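Peptide ABC transporter, peptide-binding protein (PDB 2D5W) binds oligopeptides, here a pentapeptide, and probably delivers them to an ABC transporter for uptake. Local coordinates at residues A144-P152 against S470-L478. Residues are numbered along the deposited sequence; the frame is centred on the assembly and turned at random.
Sequences AYYYDTYGP and SNLQEDGSL
Tyr-146 reaches the 470-478 loop with its hydroxyl, which donates to Glu-474 O at 2.6 Å, in the carbonyl plane and on a lone pair; the same oxygen lies at the edge of the Tyr-146 ring, in its plane. A water donates both to Tyr-146 OH and to Leu-472 O, bridging the phenol to a second carbonyl of the inverse gamma turn centred on Gln-473. Tyr-147 follows with CG held between its backbone N and carbonyl carbon (chi1 58°), a torsion that lays the ring across the Gln-473 side chain. Gln-473 CB sits 3.6 Å from the centroid of the Tyr-147 ring, a CH-pi contact over one face, while the opposite face takes Tyr-145 CB, offset toward the rim. At the far end of the ring, Tyr-147 OH donates to Asp-475 OD2 at 2.7 Å on the anti lone pair, with ring and carboxylate planes 65° apart. The other oxygen, Asp-475 OD1, accepts from Ser-477 N in an Asx turn and from Ser-477 OG, which, with the Tyr-147 bond, should restrict the rotation of the carboxylate. This family 5 solute-binding protein belongs to the type 2 periplasmic-binding-protein class; here the loop after strand 136-141 packs on the one after strand 463-469, where Ser-470 OG hydrogen-bonds a polar side chain of the bound peptide. The type I turn from Tyr-147 to Tyr-150 presents Tyr-147 O to Gln-473 NE2 (3.0 Å, N-H...O angle 154°); the amide comes from above the carbonyl plane, and Tyr-150 N reaches the same oxygen from the other face. At the end of the turn, the Tyr-150 ring lies with one face over Tyr-147 CA and turns its edge to the Leu-472 carbonyl, with Tyr-150 CD1 3.7 Å from Leu-472 CB.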
# COMPACT_ATOMS: atom_id res chain seq x y z
N ALA A 144 -6.78 -16.55 -15.65
CA ALA A 144 -7.00 -15.11 -15.60
C ALA A 144 -7.94 -14.75 -14.47
O ALA A 144 -8.88 -15.49 -14.17
CB ALA A 144 -7.57 -14.63 -16.93
N TYR A 145 -7.68 -13.61 -13.84
CA TYR A 145 -8.52 -13.10 -12.75
C TYR A 145 -9.30 -11.91 -13.28
O TYR A 145 -8.89 -11.27 -14.25
CB TYR A 145 -7.67 -12.67 -11.55
CG TYR A 145 -7.06 -13.81 -10.76
CD1 TYR A 145 -6.33 -13.56 -9.59
CD2 TYR A 145 -7.21 -15.14 -11.15
CE1 TYR A 145 -5.77 -14.59 -8.85
CE2 TYR A 145 -6.65 -16.18 -10.42
CZ TYR A 145 -5.93 -15.90 -9.27
OH TYR A 145 -5.38 -16.94 -8.56
N TYR A 146 -10.43 -11.61 -12.64
CA TYR A 146 -11.30 -10.53 -13.08
C TYR A 146 -10.66 -9.15 -13.16
O TYR A 146 -11.14 -8.29 -13.91
CB TYR A 146 -12.53 -10.46 -12.17
CG TYR A 146 -12.31 -9.75 -10.85
CD1 TYR A 146 -12.64 -8.41 -10.69
CD2 TYR A 146 -11.75 -10.42 -9.76
CE1 TYR A 146 -12.43 -7.75 -9.48
CE2 TYR A 146 -11.53 -9.77 -8.55
CZ TYR A 146 -11.87 -8.44 -8.42
OH TYR A 146 -11.64 -7.78 -7.23
N TYR A 147 -9.58 -8.93 -12.41
CA TYR A 147 -8.92 -7.63 -12.38
C TYR A 147 -7.63 -7.50 -13.17
O TYR A 147 -6.96 -6.47 -13.09
CB TYR A 147 -8.64 -7.25 -10.92
CG TYR A 147 -7.78 -8.23 -10.14
CD1 TYR A 147 -6.53 -8.63 -10.60
CD2 TYR A 147 -8.20 -8.70 -8.89
CE1 TYR A 147 -5.70 -9.46 -9.84
CE2 TYR A 147 -7.38 -9.53 -8.13
CZ TYR A 147 -6.14 -9.91 -8.61
OH TYR A 147 -5.32 -10.71 -7.85
N ASP A 148 -7.26 -8.51 -13.95
CA ASP A 148 -6.00 -8.46 -14.69
C ASP A 148 -5.83 -7.32 -15.69
O ASP A 148 -4.70 -6.94 -16.00
CB ASP A 148 -5.74 -9.81 -15.35
CG ASP A 148 -5.36 -10.89 -14.34
OD1 ASP A 148 -5.47 -12.08 -14.67
OD2 ASP A 148 -4.93 -10.54 -13.21
N THR A 149 -6.93 -6.76 -16.19
CA THR A 149 -6.83 -5.65 -17.15
C THR A 149 -6.83 -4.30 -16.45
O THR A 149 -6.67 -3.26 -17.11
CB THR A 149 -7.97 -5.66 -18.18
OG1 THR A 149 -9.23 -5.49 -17.52
CG2 THR A 149 -7.98 -6.97 -18.96
N TYR A 150 -7.02 -4.30 -15.13
CA TYR A 150 -7.06 -3.06 -14.36
C TYR A 150 -5.68 -2.39 -14.26
O TYR A 150 -4.73 -2.98 -13.75
CB TYR A 150 -7.56 -3.32 -12.94
CG TYR A 150 -8.99 -3.81 -12.80
CD1 TYR A 150 -9.54 -4.00 -11.53
CD2 TYR A 150 -9.78 -4.11 -13.91
CE1 TYR A 150 -10.84 -4.47 -11.37
CE2 TYR A 150 -11.09 -4.59 -13.76
CZ TYR A 150 -11.61 -4.76 -12.48
OH TYR A 150 -12.89 -5.22 -12.30
N GLY A 151 -5.59 -1.14 -14.72
CA GLY A 151 -4.33 -0.43 -14.65
C GLY A 151 -4.05 0.10 -13.25
O GLY A 151 -4.93 0.06 -12.39
N PRO A 152 -2.85 0.62 -12.99
CA PRO A 152 -1.76 0.74 -13.97
C PRO A 152 -1.03 -0.56 -14.26
O PRO A 152 -1.02 -1.50 -13.46
CB PRO A 152 -0.84 1.77 -13.32
CG PRO A 152 -1.01 1.49 -11.86
CD PRO A 152 -2.50 1.30 -11.73
N SER A 470 -5.72 0.25 -0.68
CA SER A 470 -5.94 -0.74 -1.73
C SER A 470 -6.34 -0.19 -3.08
O SER A 470 -6.86 0.92 -3.19
CB SER A 470 -7.01 -1.74 -1.28
OG SER A 470 -6.66 -2.40 -0.08
N ASN A 471 -6.07 -0.98 -4.12
CA ASN A 471 -6.48 -0.64 -5.47
C ASN A 471 -7.69 -1.53 -5.77
O ASN A 471 -8.20 -2.22 -4.87
CB ASN A 471 -5.36 -0.88 -6.49
CG ASN A 471 -4.81 -2.29 -6.43
OD1 ASN A 471 -5.52 -3.24 -6.11
ND2 ASN A 471 -3.53 -2.44 -6.75
N LEU A 472 -8.16 -1.53 -7.01
CA LEU A 472 -9.32 -2.33 -7.38
C LEU A 472 -9.04 -3.81 -7.63
O LEU A 472 -9.95 -4.57 -7.95
CB LEU A 472 -10.00 -1.72 -8.61
CG LEU A 472 -10.87 -0.50 -8.29
CD1 LEU A 472 -11.21 0.25 -9.57
CD2 LEU A 472 -12.13 -0.96 -7.57
N GLN A 473 -7.79 -4.23 -7.48
CA GLN A 473 -7.45 -5.63 -7.68
C GLN A 473 -7.61 -6.37 -6.36
O GLN A 473 -6.65 -6.92 -5.81
CB GLN A 473 -6.02 -5.76 -8.20
CG GLN A 473 -5.79 -5.03 -9.52
CD GLN A 473 -4.48 -5.41 -10.17
OE1 GLN A 473 -3.44 -5.44 -9.51
NE2 GLN A 473 -4.52 -5.69 -11.47
N GLU A 474 -8.84 -6.39 -5.85
CA GLU A 474 -9.15 -7.05 -4.59
C GLU A 474 -9.27 -8.56 -4.74
O GLU A 474 -10.08 -9.05 -5.53
CB GLU A 474 -10.44 -6.47 -4.01
CG GLU A 474 -10.85 -7.05 -2.66
CD GLU A 474 -9.80 -6.85 -1.57
OE1 GLU A 474 -9.39 -5.69 -1.36
OE2 GLU A 474 -9.40 -7.84 -0.93
N ASP A 475 -8.48 -9.29 -3.97
CA ASP A 475 -8.49 -10.75 -4.01
C ASP A 475 -8.52 -11.37 -2.61
O ASP A 475 -8.47 -12.59 -2.47
CB ASP A 475 -7.26 -11.27 -4.75
CG ASP A 475 -5.99 -10.55 -4.35
OD1 ASP A 475 -5.87 -10.17 -3.17
OD2 ASP A 475 -5.10 -10.38 -5.22
N GLY A 476 -8.60 -10.53 -1.58
CA GLY A 476 -8.62 -11.03 -0.22
C GLY A 476 -7.28 -11.63 0.19
O GLY A 476 -7.18 -12.26 1.24
N SER A 477 -6.25 -11.43 -0.63
CA SER A 477 -4.94 -12.00 -0.35
C SER A 477 -4.32 -11.54 0.97
O SER A 477 -3.43 -12.21 1.50
CB SER A 477 -3.96 -11.73 -1.50
OG SER A 477 -3.73 -10.35 -1.68
N LEU A 478 -4.77 -10.42 1.51
CA LEU A 478 -4.25 -9.95 2.80
C LEU A 478 -4.57 -10.97 3.89
O LEU A 478 -3.92 -11.01 4.93
CB LEU A 478 -4.89 -8.61 3.19
CG LEU A 478 -4.40 -7.34 2.50
CD1 LEU A 478 -5.21 -6.15 3.00
CD2 LEU A 478 -2.92 -7.13 2.79
O HOH W 1 -12.32 -5.08 -6.86